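5-carboxymethyl-2-hydroxymuconate semialdehyde dehydrogenase (Thermus thermophilus, PDB 2D4E) probably catalyses the NAD-dependent oxidation of 5-carboxymethyl-2-hydroxymuconate semialdehyde to the corresponding carboxylic acid. Local coordinates at residues Arg25-Phe30 and Gly56-Gly61; Gly33-Ser38 and Leu208-Lys213; Phe44-Pro49 and Ser201-Thr206; Asp48-Glu53 and Val344-His349; Ala123-Ala128 and Ala174-Ser179. All blocks are in the same frame, centred on the assembly; numbering follows the deposited sequence. Where two conformers were deposited one is given.

Contact 1. Residues Arg25-Phe30 and Gly56-Gly61; sequences RPALHF and GVAARG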
# COMPACT_ATOMS: atom_id res chain seq x y z
N ARG C 25 2.48 -25.23 43.66
CA ARG C 25 1.84 -23.93 43.47
C ARG C 25 0.60 -23.88 42.58
O ARG C 25 0.67 -24.17 41.38
CB ARG C 25 2.88 -22.93 42.95
CG ARG C 25 4.05 -22.72 43.89
CD ARG C 25 3.58 -22.18 45.24
NE ARG C 25 3.14 -20.79 45.15
CZ ARG C 25 3.96 -19.76 45.01
NH1 ARG C 25 5.27 -19.95 44.94
NH2 ARG C 25 3.47 -18.52 44.93
N PRO C 26 -0.55 -23.51 43.16
CA PRO C 26 -1.78 -23.42 42.37
C PRO C 26 -1.60 -22.33 41.32
O PRO C 26 -0.96 -21.31 41.59
CB PRO C 26 -2.84 -23.04 43.41
CG PRO C 26 -2.29 -23.63 44.68
CD PRO C 26 -0.82 -23.30 44.59
N ALA C 27 -2.14 -22.53 40.12
CA ALA C 27 -2.03 -21.53 39.06
C ALA C 27 -3.10 -20.47 39.32
O ALA C 27 -4.29 -20.75 39.19
CB ALA C 27 -2.24 -22.19 37.70
N LEU C 28 -2.68 -19.26 39.67
CA LEU C 28 -3.63 -18.20 39.98
C LEU C 28 -3.92 -17.22 38.85
O LEU C 28 -3.23 -17.20 37.83
CB LEU C 28 -3.13 -17.40 41.20
CG LEU C 28 -2.86 -18.19 42.48
CD1 LEU C 28 -2.25 -17.28 43.53
CD2 LEU C 28 -4.15 -18.80 42.98
N HIS C 29 -4.96 -16.42 39.04
CA HIS C 29 -5.33 -15.41 38.07
C HIS C 29 -4.35 -14.26 38.27
O HIS C 29 -3.67 -14.19 39.28
CB HIS C 29 -6.73 -14.84 38.35
CG HIS C 29 -7.79 -15.87 38.58
ND1 HIS C 29 -8.16 -16.79 37.62
CD2 HIS C 29 -8.58 -16.11 39.66
CE1 HIS C 29 -9.13 -17.55 38.10
NE2 HIS C 29 -9.41 -17.16 39.33
N PHE C 30 -4.27 -13.38 37.28
CA PHE C 30 -3.44 -12.20 37.40
C PHE C 30 -4.40 -11.06 37.06
O PHE C 30 -4.80 -10.89 35.91
CB PHE C 30 -2.28 -12.20 36.41
CG PHE C 30 -1.28 -11.12 36.68
CD1 PHE C 30 -0.36 -11.25 37.72
CD2 PHE C 30 -1.30 -9.93 35.96
CE1 PHE C 30 0.52 -10.22 38.04
CE2 PHE C 30 -0.42 -8.89 36.26
CZ PHE C 30 0.49 -9.03 37.31
N GLY C 56 -1.40 -30.46 38.96
CA GLY C 56 -1.58 -29.37 39.89
C GLY C 56 -2.97 -28.82 39.72
O GLY C 56 -3.82 -29.45 39.08
N VAL C 57 -3.22 -27.65 40.29
CA VAL C 57 -4.54 -27.04 40.20
C VAL C 57 -4.47 -25.58 39.78
O VAL C 57 -3.45 -24.92 39.95
CB VAL C 57 -5.29 -27.15 41.56
CG1 VAL C 57 -5.35 -28.61 42.01
CG2 VAL C 57 -4.58 -26.31 42.62
N ALA C 58 -5.57 -25.08 39.23
CA ALA C 58 -5.64 -23.69 38.79
C ALA C 58 -6.92 -23.08 39.36
O ALA C 58 -7.93 -23.76 39.48
CB ALA C 58 -5.65 -23.62 37.27
N ALA C 59 -6.86 -21.79 39.70
CA ALA C 59 -8.02 -21.09 40.25
C ALA C 59 -9.21 -21.17 39.29
O ALA C 59 -9.06 -20.96 38.08
CB ALA C 59 -7.66 -19.63 40.52
N ARG C 60 -10.39 -21.46 39.83
CA ARG C 60 -11.59 -21.57 39.01
C ARG C 60 -12.30 -20.22 38.95
O ARG C 60 -13.14 -19.92 39.78
CB ARG C 60 -12.52 -22.63 39.60
CG ARG C 60 -13.75 -22.91 38.76
CD ARG C 60 -14.48 -24.14 39.27
NE ARG C 60 -15.70 -24.41 38.52
CZ ARG C 60 -16.48 -25.47 38.71
NH1 ARG C 60 -16.16 -26.37 39.62
NH2 ARG C 60 -17.57 -25.63 37.98
N GLY C 61 -11.94 -19.43 37.94
CA GLY C 61 -12.52 -18.11 37.78
C GLY C 61 -13.94 -18.08 37.26
O GLY C 61 -14.36 -18.93 36.47
O HOH W 1 -0.86 -26.77 41.58
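A27 and A58 form a single parallel bridge, the two short runs of chain pointing within 15° of each other. A27 uses both of its polar backbone atoms: its N donates to V57 O at 2.7 Å, and its O accepts from A59 N at 2.8 Å. The next polar pair toward the N terminus is spanned by water, which accepts from V57 N and makes a weak bond to R25 O. Beside the bridge, CB of A27 packs on CB of A58, and the ring of P26 lies alongside V57, its CB 3.8 Å from V57 CG2. The 25-30 segment thus runs along the outer edge of strand 53-59, whose other neighbour is strand 43-48.

Further on, the buried side chain of H29 does the joining. From CB, the first torsion sets CG anti to the carbonyl carbon (chi1 -49°), which brings the imidazole over to A59. CD2 is 3.7 Å from A59 CB, and NE2 is closer to the same methyl at 3.3 Å; the methyl sits over one ring face, 3.6 Å from the centroid, a CH-pi contact. CE1 meets G61 N at the ring edge, 3.4 Å away. ND1 is hydrogen-bonded to the backbone N of Q226, and NE2 to OG of S38, which also bonds R60 O. Because a peptide N-H can only donate, ND1 probably accepts; as R60 O can only accept from S38 OG, that hydroxyl is left to accept from NE2, consistent with a neutral imidazole protonated there and held in rotation from both nitrogens.

Contact 2. Residues Gly33-Ser38 and Leu208-Lys213; sequences GEFVPS and LAEILK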
# COMPACT_ATOMS: atom_id res chain seq x y z
N GLY C 33 -2.60 -6.24 38.15
CA GLY C 33 -1.22 -6.31 38.60
C GLY C 33 -0.81 -7.25 39.72
O GLY C 33 0.29 -7.12 40.25
N GLU C 34 -1.67 -8.20 40.08
CA GLU C 34 -1.35 -9.14 41.16
C GLU C 34 -1.92 -10.53 40.91
O GLU C 34 -2.95 -10.68 40.25
CB GLU C 34 -1.92 -8.65 42.50
CG GLU C 34 -1.33 -7.37 43.04
CD GLU C 34 -1.91 -7.00 44.40
OE1 GLU C 34 -1.53 -5.94 44.95
OE2 GLU C 34 -2.76 -7.77 44.92
N PHE C 35 -1.24 -11.55 41.43
CA PHE C 35 -1.73 -12.92 41.30
C PHE C 35 -2.74 -13.12 42.43
O PHE C 35 -2.44 -12.85 43.59
CB PHE C 35 -0.60 -13.94 41.42
CG PHE C 35 0.24 -14.05 40.18
CD1 PHE C 35 1.44 -13.36 40.08
CD2 PHE C 35 -0.20 -14.80 39.10
CE1 PHE C 35 2.20 -13.42 38.91
CE2 PHE C 35 0.54 -14.87 37.93
CZ PHE C 35 1.74 -14.19 37.83
N VAL C 36 -3.93 -13.59 42.08
CA VAL C 36 -4.96 -13.81 43.08
C VAL C 36 -5.80 -15.04 42.76
O VAL C 36 -5.92 -15.44 41.60
CB VAL C 36 -5.93 -12.60 43.17
CG1 VAL C 36 -5.16 -11.33 43.49
CG2 VAL C 36 -6.70 -12.46 41.86
N PRO C 37 -6.39 -15.65 43.80
CA PRO C 37 -7.23 -16.84 43.63
C PRO C 37 -8.64 -16.35 43.34
O PRO C 37 -8.88 -15.15 43.31
CB PRO C 37 -7.15 -17.50 44.99
CG PRO C 37 -7.20 -16.31 45.90
CD PRO C 37 -6.21 -15.35 45.23
N SER C 38 -9.56 -17.28 43.11
CA SER C 38 -10.94 -16.89 42.88
C SER C 38 -11.48 -16.50 44.25
O SER C 38 -10.98 -16.98 45.27
CB SER C 38 -11.73 -18.06 42.31
OG SER C 38 -11.15 -18.51 41.11
N LEU C 208 3.27 -17.30 32.01
CA LEU C 208 3.41 -16.18 31.09
C LEU C 208 3.11 -14.89 31.84
O LEU C 208 3.80 -13.88 31.66
CB LEU C 208 2.45 -16.35 29.91
CG LEU C 208 2.41 -15.20 28.89
CD1 LEU C 208 3.80 -14.98 28.31
CD2 LEU C 208 1.39 -15.52 27.79
N ALA C 209 2.07 -14.90 32.67
CA ALA C 209 1.73 -13.72 33.45
C ALA C 209 2.91 -13.34 34.35
O ALA C 209 3.22 -12.16 34.52
CB ALA C 209 0.49 -13.97 34.29
N GLU C 210 3.57 -14.34 34.92
CA GLU C 210 4.72 -14.08 35.79
C GLU C 210 5.76 -13.31 35.00
O GLU C 210 6.32 -12.32 35.47
CB GLU C 210 5.33 -15.38 36.31
CG GLU C 210 4.41 -16.17 37.22
CD GLU C 210 5.10 -17.37 37.85
OE1 GLU C 210 4.41 -18.17 38.51
OE2 GLU C 210 6.33 -17.50 37.69
N ILE C 211 6.02 -13.77 33.78
CA ILE C 211 7.00 -13.15 32.91
C ILE C 211 6.60 -11.72 32.54
O ILE C 211 7.43 -10.82 32.58
CB ILE C 211 7.21 -13.99 31.64
CG1 ILE C 211 7.89 -15.31 32.02
CG2 ILE C 211 8.03 -13.22 30.62
CD1 ILE C 211 8.00 -16.31 30.90
N LEU C 212 5.34 -11.51 32.17
CA LEU C 212 4.92 -10.15 31.82
C LEU C 212 5.06 -9.24 33.03
O LEU C 212 5.30 -8.04 32.88
CB LEU C 212 3.48 -10.14 31.30
CG LEU C 212 3.39 -10.22 29.77
CD1 LEU C 212 4.07 -11.50 29.28
CD2 LEU C 212 1.94 -10.18 29.33
N LYS C 213 4.92 -9.80 34.23
CA LYS C 213 5.07 -8.99 35.43
C LYS C 213 6.56 -8.73 35.64
O LYS C 213 6.94 -7.67 36.13
CB LYS C 213 4.50 -9.72 36.66
CG LYS C 213 4.72 -8.95 37.97
CD LYS C 213 4.14 -9.70 39.16
CE LYS C 213 4.53 -9.05 40.49
NZ LYS C 213 4.04 -7.64 40.61
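The ring of F35 advances on the helix with its far end, CZ reaching CG of E210 at 3.4 Å. F35 has the most surface buried here, followed by K213 and E210. Its CG lies anti to the carbonyl carbon (chi1 -77°), and this sends the ring from strand 34-36 across to helix 203-214, whose local axis runs 10.0 Å away and nearly antiparallel, at 156°. E210 N lies in the ring plane at the edge, 3.4 Å from CZ; no hydrogen bond is involved. CE2 packs on the methyl of A209 at 3.7 Å.

The E210 chain continues extended past CG, crossing F35 at about a right angle, and its carboxylate plane stands 87° from the ring. The aliphatic part of E210 therefore does the touching, while the carboxylate has a long, weak ion pair with K207. One turn after A209, K213 puts CG anti to its backbone N; its CD comes to 4.2 Å from F35 CE1, and its NZ stops 3.8 Å from G33 O.

The helix belongs to a beta-alpha-beta crossover between strands 193-196 and 222-224 of the parallel sheet, typical of a Rossmann-like dinucleotide-binding domain. F30, in edge-to-face contact with F35, packs on A209 and K213 as well. With no hydrogen bond between the segments, F35 meets the helix by van der Waals contact alone, with the A209 methyl and the carbon portions of E210 and K213.

Contact 3. Residues Phe44-Pro49 and Ser201-Thr206; sequences FPSLDP and SPFTAT. With NA (sodium ion), chain I.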
# COMPACT_ATOMS: atom_id res chain seq x y z
N PHE C 44 -9.57 -26.08 40.10
CA PHE C 44 -9.86 -27.24 39.27
C PHE C 44 -8.52 -27.86 38.89
O PHE C 44 -7.53 -27.15 38.70
CB PHE C 44 -10.68 -26.84 38.03
CG PHE C 44 -9.94 -25.99 37.04
CD1 PHE C 44 -9.22 -26.57 36.00
CD2 PHE C 44 -9.97 -24.60 37.13
CE1 PHE C 44 -8.55 -25.79 35.07
CE2 PHE C 44 -9.30 -23.80 36.20
CZ PHE C 44 -8.59 -24.40 35.17
N PRO C 45 -8.46 -29.19 38.79
CA PRO C 45 -7.21 -29.84 38.44
C PRO C 45 -6.93 -29.95 36.95
O PRO C 45 -7.84 -29.86 36.12
CB PRO C 45 -7.37 -31.21 39.07
CG PRO C 45 -8.82 -31.51 38.77
CD PRO C 45 -9.53 -30.18 39.06
N SER C 46 -5.66 -30.14 36.62
CA SER C 46 -5.21 -30.34 35.25
C SER C 46 -4.36 -31.60 35.28
O SER C 46 -3.44 -31.72 36.09
CB SER C 46 -4.38 -29.17 34.74
OG SER C 46 -3.97 -29.43 33.41
N LEU C 47 -4.67 -32.53 34.39
CA LEU C 47 -3.97 -33.80 34.31
C LEU C 47 -2.72 -33.79 33.42
O LEU C 47 -2.55 -32.92 32.56
CB LEU C 47 -4.92 -34.88 33.77
CG LEU C 47 -6.33 -34.98 34.36
CD1 LEU C 47 -7.11 -36.08 33.66
CD2 LEU C 47 -6.25 -35.25 35.86
N ASP C 48 -1.86 -34.77 33.64
CA ASP C 48 -0.65 -34.97 32.85
C ASP C 48 -1.12 -36.04 31.87
O ASP C 48 -1.32 -37.18 32.25
CB ASP C 48 0.47 -35.50 33.76
CG ASP C 48 1.69 -35.97 32.98
OD1 ASP C 48 2.75 -36.17 33.62
OD2 ASP C 48 1.60 -36.17 31.75
N PRO C 49 -1.33 -35.66 30.60
CA PRO C 49 -1.81 -36.60 29.57
C PRO C 49 -1.02 -37.89 29.41
O PRO C 49 -1.52 -38.85 28.83
CB PRO C 49 -1.81 -35.74 28.31
CG PRO C 49 -0.74 -34.74 28.56
CD PRO C 49 -0.97 -34.37 30.00
N SER C 201 -5.02 -27.18 29.99
CA SER C 201 -3.58 -26.91 30.05
C SER C 201 -3.36 -25.44 30.46
O SER C 201 -2.76 -24.65 29.74
CB SER C 201 -2.93 -27.16 28.68
OG SER C 201 -3.54 -26.37 27.67
N PRO C 202 -3.82 -25.08 31.66
CA PRO C 202 -3.75 -23.74 32.26
C PRO C 202 -2.42 -23.21 32.76
O PRO C 202 -2.20 -22.00 32.78
CB PRO C 202 -4.75 -23.84 33.39
CG PRO C 202 -4.45 -25.22 33.92
CD PRO C 202 -4.30 -26.07 32.66
N PHE C 203 -1.52 -24.10 33.17
CA PHE C 203 -0.24 -23.70 33.75
C PHE C 203 0.64 -22.70 33.01
O PHE C 203 1.07 -21.71 33.60
CB PHE C 203 0.57 -24.96 34.07
CG PHE C 203 -0.14 -25.89 35.00
CD1 PHE C 203 -0.19 -27.25 34.74
CD2 PHE C 203 -0.82 -25.40 36.10
CE1 PHE C 203 -0.91 -28.11 35.56
CE2 PHE C 203 -1.55 -26.25 36.93
CZ PHE C 203 -1.59 -27.61 36.66
N THR C 204 0.90 -22.95 31.73
CA THR C 204 1.74 -22.06 30.95
C THR C 204 1.28 -20.59 30.96
O THR C 204 2.10 -19.68 30.94
CB THR C 204 1.83 -22.55 29.49
OG1 THR C 204 2.35 -23.88 29.47
CG2 THR C 204 2.73 -21.64 28.67
N ALA C 205 -0.03 -20.37 31.00
CA ALA C 205 -0.57 -19.01 31.01
C ALA C 205 -0.21 -18.27 32.30
O ALA C 205 0.16 -17.10 32.27
CB ALA C 205 -2.09 -19.04 30.81
N THR C 206 -0.33 -18.94 33.44
CA THR C 206 0.01 -18.31 34.71
C THR C 206 1.51 -17.98 34.69
O THR C 206 1.93 -16.95 35.22
CB THR C 206 -0.31 -19.24 35.90
OG1 THR C 206 -1.71 -19.15 36.20
CG2 THR C 206 0.50 -18.84 37.13
NA NA I . -3.12 -30.86 31.29
O HOH W 2 -5.00 -32.21 30.45
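S201 approaches S46 with its backbone, CA lying 4.2 Å from S46 OG, while its own hydroxyl turns to a hydrogen bond with W172 O. P202 follows and fits its ring against the strand: CD is 3.5 Å from S46 OG, CG packs near S46 CB, and CB meets CZ of F44 at 4.3 Å.

S46 points its side chain toward these residues and also carries the metal. With OG anti to the backbone N (chi1 179°), its hydroxyl oxygen binds a sodium ion at 2.7 Å, and L47 O binds the same ion at 2.5 Å. One water, both O and OD1 of D113, and the O of W200, directly before S201, bring the ligands to six, all oxygens. Such a monovalent-cation site is known in other aldehyde dehydrogenases; here it joins strand 43-48, in the hairpin of strands 43-48 and 53-59, to the turn leading into helix 203-214 of the nucleotide-binding domain.

F203 then covers the carbon side of S46: CE1 and CZ each lie 3.7 Å from S46 CB, and P202 CG sits over one face of its ring, toward the rim. The backbone N of F203 is hydrogen-bonded to OD2 of D113, whose OD1 holds the sodium ion, so this carboxylate ties metal and helix together.

Contact 4. Residues Asp48-Glu53 and Val344-His349; sequences DPATNE and VGPLIH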
# COMPACT_ATOMS: atom_id res chain seq x y z
N ASP C 48 -1.86 -34.77 33.64
CA ASP C 48 -0.65 -34.97 32.85
C ASP C 48 -1.12 -36.04 31.87
O ASP C 48 -1.32 -37.18 32.25
CB ASP C 48 0.47 -35.50 33.76
CG ASP C 48 1.69 -35.97 32.98
OD1 ASP C 48 2.75 -36.17 33.62
OD2 ASP C 48 1.60 -36.17 31.75
N PRO C 49 -1.33 -35.66 30.60
CA PRO C 49 -1.81 -36.60 29.57
C PRO C 49 -1.02 -37.89 29.41
O PRO C 49 -1.52 -38.85 28.83
CB PRO C 49 -1.81 -35.74 28.31
CG PRO C 49 -0.74 -34.74 28.56
CD PRO C 49 -0.97 -34.37 30.00
N ALA C 50 0.20 -37.92 29.93
CA ALA C 50 1.03 -39.12 29.83
C ALA C 50 0.67 -40.16 30.89
O ALA C 50 0.92 -41.35 30.70
CB ALA C 50 2.50 -38.75 29.95
N THR C 51 0.07 -39.73 31.99
CA THR C 51 -0.28 -40.65 33.08
C THR C 51 -1.67 -40.43 33.66
O THR C 51 -2.16 -41.24 34.45
CB THR C 51 0.72 -40.51 34.23
OG1 THR C 51 0.63 -39.18 34.75
CG2 THR C 51 2.14 -40.77 33.75
N ASN C 52 -2.29 -39.32 33.28
CA ASN C 52 -3.61 -38.96 33.77
C ASN C 52 -3.60 -38.71 35.27
O ASN C 52 -4.63 -38.81 35.94
CB ASN C 52 -4.64 -40.02 33.40
CG ASN C 52 -5.04 -39.95 31.93
OD1 ASN C 52 -5.22 -38.86 31.39
ND2 ASN C 52 -5.17 -41.10 31.29
N GLU C 53 -2.42 -38.39 35.80
CA GLU C 53 -2.26 -38.06 37.21
C GLU C 53 -2.44 -36.55 37.29
O GLU C 53 -2.20 -35.85 36.30
CB GLU C 53 -0.85 -38.40 37.70
CG GLU C 53 -0.36 -39.80 37.42
CD GLU C 53 -0.82 -40.81 38.45
OE1 GLU C 53 -0.10 -41.82 38.64
OE2 GLU C 53 -1.89 -40.59 39.07
N VAL C 344 5.31 -39.46 18.44
CA VAL C 344 3.90 -39.21 18.74
C VAL C 344 3.64 -39.49 20.22
O VAL C 344 3.91 -40.59 20.71
CB VAL C 344 2.96 -40.08 17.87
CG1 VAL C 344 1.56 -40.10 18.47
CG2 VAL C 344 2.91 -39.52 16.46
N GLY C 345 3.14 -38.48 20.92
CA GLY C 345 2.84 -38.62 22.33
C GLY C 345 1.37 -38.88 22.57
O GLY C 345 0.64 -39.25 21.64
N PRO C 346 0.89 -38.69 23.81
CA PRO C 346 -0.51 -38.91 24.17
C PRO C 346 -1.41 -37.71 23.88
O PRO C 346 -0.94 -36.58 23.79
CB PRO C 346 -0.42 -39.20 25.65
CG PRO C 346 0.63 -38.21 26.08
CD PRO C 346 1.69 -38.33 24.99
N LEU C 347 -2.70 -37.98 23.75
CA LEU C 347 -3.67 -36.93 23.50
C LEU C 347 -3.90 -36.20 24.81
O LEU C 347 -3.60 -36.71 25.90
CB LEU C 347 -4.98 -37.52 22.96
CG LEU C 347 -4.78 -38.30 21.66
CD1 LEU C 347 -6.13 -38.71 21.09
CD2 LEU C 347 -4.02 -37.44 20.65
N ILE C 348 -4.43 -34.99 24.70
CA ILE C 348 -4.65 -34.10 25.83
C ILE C 348 -5.41 -34.60 27.06
O ILE C 348 -5.01 -34.34 28.19
CB ILE C 348 -5.33 -32.80 25.35
CG1 ILE C 348 -5.37 -31.77 26.48
CG2 ILE C 348 -6.73 -33.10 24.83
CD1 ILE C 348 -3.98 -31.33 26.95
N HIS C 349 -6.51 -35.32 26.85
CA HIS C 349 -7.34 -35.74 27.96
C HIS C 349 -8.08 -37.02 27.60
O HIS C 349 -8.35 -37.27 26.42
CB HIS C 349 -8.32 -34.59 28.24
CG HIS C 349 -9.09 -34.72 29.52
ND1 HIS C 349 -10.18 -35.55 29.66
CD2 HIS C 349 -8.95 -34.08 30.71
CE1 HIS C 349 -10.68 -35.42 30.87
NE2 HIS C 349 -9.95 -34.54 31.53
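D48 O is gripped by two backbone N-H groups, those of T51 at 2.9 Å and N52 at 2.6 Å, and the tight turn they close carries P49 and A50 against P346. The same turn is fastened from the side chain: A50 N donates to D48 OD2 at 2.9 Å, reaching the oxygen from above the carboxylate plane, 37° out of it. The other carboxylate oxygen, OD1, makes a salt bridge with R19.

Across the contact no hydrogen bond forms. P49 does most of the touching, and its CB is met by two carbonyl oxygens, L347 O at 3.2 Å and I348 O at 3.5 Å. The P346 ring packs on the turn: its CB is 3.4 Å from P49 O, and its CG lies 3.9 Å from CA of A50. The two proline rings approach each other through P49 CB and P346 CG.

N390 binds both partners, through backbone hydrogen bonds with P49 and L347 and through ND2, which reaches L347 O and N52 OD1. At the end of the second segment H349 is the N-cap of helix 350-365: its ND1 bonds E351 N, and its ring stacks on W200.

D48 N donating to E53 O closes the hairpin between strands 43-48 and 53-59, and N52 takes the left-handed helical conformation (phi 64°, psi 23°). D48 to A50 is an Asx turn, closed by the A50 N to D48 OD2 bond, so the whole is a beta-hairpin loop packed on the segment that leads into a helix.

Contact 5. Residues Ala123-Ala128 and Ala174-Ser179; sequences AQVARA and APLMLS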
# COMPACT_ATOMS: atom_id res chain seq x y z
N ALA C 123 10.69 -25.61 20.63
CA ALA C 123 10.72 -24.81 19.41
C ALA C 123 9.55 -23.83 19.41
O ALA C 123 9.64 -22.72 18.87
CB ALA C 123 10.65 -25.71 18.18
N GLN C 124 8.44 -24.24 20.02
CA GLN C 124 7.25 -23.40 20.11
C GLN C 124 7.49 -22.20 21.03
O GLN C 124 6.92 -21.13 20.83
CB GLN C 124 6.06 -24.22 20.61
CG GLN C 124 5.62 -25.29 19.63
CD GLN C 124 4.58 -24.78 18.67
OE1 GLN C 124 3.40 -24.67 19.01
NE2 GLN C 124 5.00 -24.45 17.45
N VAL C 125 8.34 -22.39 22.04
CA VAL C 125 8.66 -21.30 22.95
C VAL C 125 9.43 -20.25 22.15
O VAL C 125 9.24 -19.06 22.32
CB VAL C 125 9.54 -21.76 24.13
CG1 VAL C 125 10.02 -20.55 24.92
CG2 VAL C 125 8.74 -22.70 25.03
N ALA C 126 10.30 -20.71 21.26
CA ALA C 126 11.06 -19.80 20.42
C ALA C 126 10.10 -19.00 19.53
O ALA C 126 10.27 -17.80 19.32
CB ALA C 126 12.08 -20.57 19.58
N ARG C 127 9.08 -19.67 18.99
CA ARG C 127 8.10 -18.99 18.14
C ARG C 127 7.31 -17.97 18.96
O ARG C 127 6.95 -16.91 18.47
CB ARG C 127 7.12 -20.00 17.52
CG ARG C 127 7.66 -20.71 16.28
CD ARG C 127 7.69 -19.78 15.05
NE ARG C 127 6.36 -19.35 14.60
CZ ARG C 127 5.74 -18.23 15.00
NH1 ARG C 127 6.33 -17.40 15.85
NH2 ARG C 127 4.52 -17.96 14.56
N ALA C 128 7.04 -18.31 20.22
CA ALA C 128 6.30 -17.42 21.11
C ALA C 128 7.12 -16.15 21.33
O ALA C 128 6.59 -15.04 21.29
CB ALA C 128 6.04 -18.11 22.43
N ALA C 174 -1.74 -25.78 22.09
CA ALA C 174 -0.49 -25.01 22.08
C ALA C 174 -0.68 -23.69 22.83
O ALA C 174 -0.64 -22.61 22.23
CB ALA C 174 -0.05 -24.76 20.64
N PRO C 175 -0.85 -23.75 24.16
CA PRO C 175 -1.05 -22.62 25.07
C PRO C 175 -0.19 -21.38 24.87
O PRO C 175 -0.70 -20.29 24.64
CB PRO C 175 -0.85 -23.24 26.45
CG PRO C 175 -1.35 -24.62 26.25
CD PRO C 175 -0.75 -25.01 24.92
N LEU C 176 1.13 -21.55 24.95
CA LEU C 176 2.03 -20.41 24.79
C LEU C 176 2.02 -19.78 23.40
O LEU C 176 1.84 -18.58 23.26
CB LEU C 176 3.46 -20.80 25.15
CG LEU C 176 4.43 -19.62 25.21
CD1 LEU C 176 4.05 -18.72 26.39
CD2 LEU C 176 5.85 -20.12 25.37
N MET C 177 2.22 -20.61 22.38
CA MET C 177 2.25 -20.12 21.00
C MET C 177 0.96 -19.45 20.54
O MET C 177 0.98 -18.37 19.96
CB MET C 177 2.60 -21.26 20.04
CG MET C 177 2.50 -20.93 18.56
SD MET C 177 3.57 -19.58 18.05
CE MET C 177 2.44 -18.63 17.04
N LEU C 178 -0.17 -20.09 20.81
CA LEU C 178 -1.45 -19.55 20.39
C LEU C 178 -1.96 -18.35 21.19
O LEU C 178 -2.73 -17.56 20.67
CB LEU C 178 -2.49 -20.67 20.38
CG LEU C 178 -2.10 -21.83 19.46
CD1 LEU C 178 -3.18 -22.87 19.47
CD2 LEU C 178 -1.86 -21.32 18.04
N SER C 179 -1.52 -18.21 22.44
CA SER C 179 -1.98 -17.07 23.22
C SER C 179 -1.12 -15.85 22.89
O SER C 179 -1.64 -14.75 22.72
CB SER C 179 -1.93 -17.36 24.73
OG SER C 179 -0.60 -17.53 25.19
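L176 takes the methyl of A128 against its branch point, A128 CB lying 3.5 Å from L176 CG, and V125 CG2 packs on L176 CD2 at 3.9 Å. Next to this apolar patch, OE1 of Q124 comes within 3.7 Å of M177 CB and also lies close to A174 CB. In one of the two conformers of M177, the sulfur sits over the centre of one face of the R127 guanidinium, 3.9 Å above its plane; the alternative conformer makes this detail doubtful.

The chain of L176 departs with CG anti to its backbone N (chi1 -171°), leading it toward A128. Behind it, L176 N is hydrogen-bonded to OE2 of E110, and S179 OG bonds P175 O at 2.8 Å, joining S179 N on that acceptor from the opposite face. R127 NH1 is held within its own helix by E130 and N131.

The local helix axes pass 8.4 Å apart, crossing at 23°, nearly parallel. V125 also rests on helix 103-114, and L176 on T204 of helix 203-214. On another side of helix 175-188, L178 touches the bound NAD, placing this packing beside the cofactor pocket.

In the fold
From the N terminus, contact 1 closes the first loop, bringing 56-61 back beside 25-30. Contact 2 opens within it at 33-38 and returns only at 208-213, so the two cross. Contact 3, from 44-49 to 201-206, crosses contact 1 and nests inside contact 2; contacts 2 and 3 both use helix 203-214. Contact 4 begins on the shared D48 and P49 and reaches 344-349; it crosses contacts 1 and 2. Contact 5, in series after contact 1, pairs helices 118-136 and 175-188 within the loops of contacts 2, 3 and 4. Contacts 1 to 3 tie the two N-terminal hairpins to each other and to the nucleotide-binding domain; contact 4 adds the segment before helix 350-365.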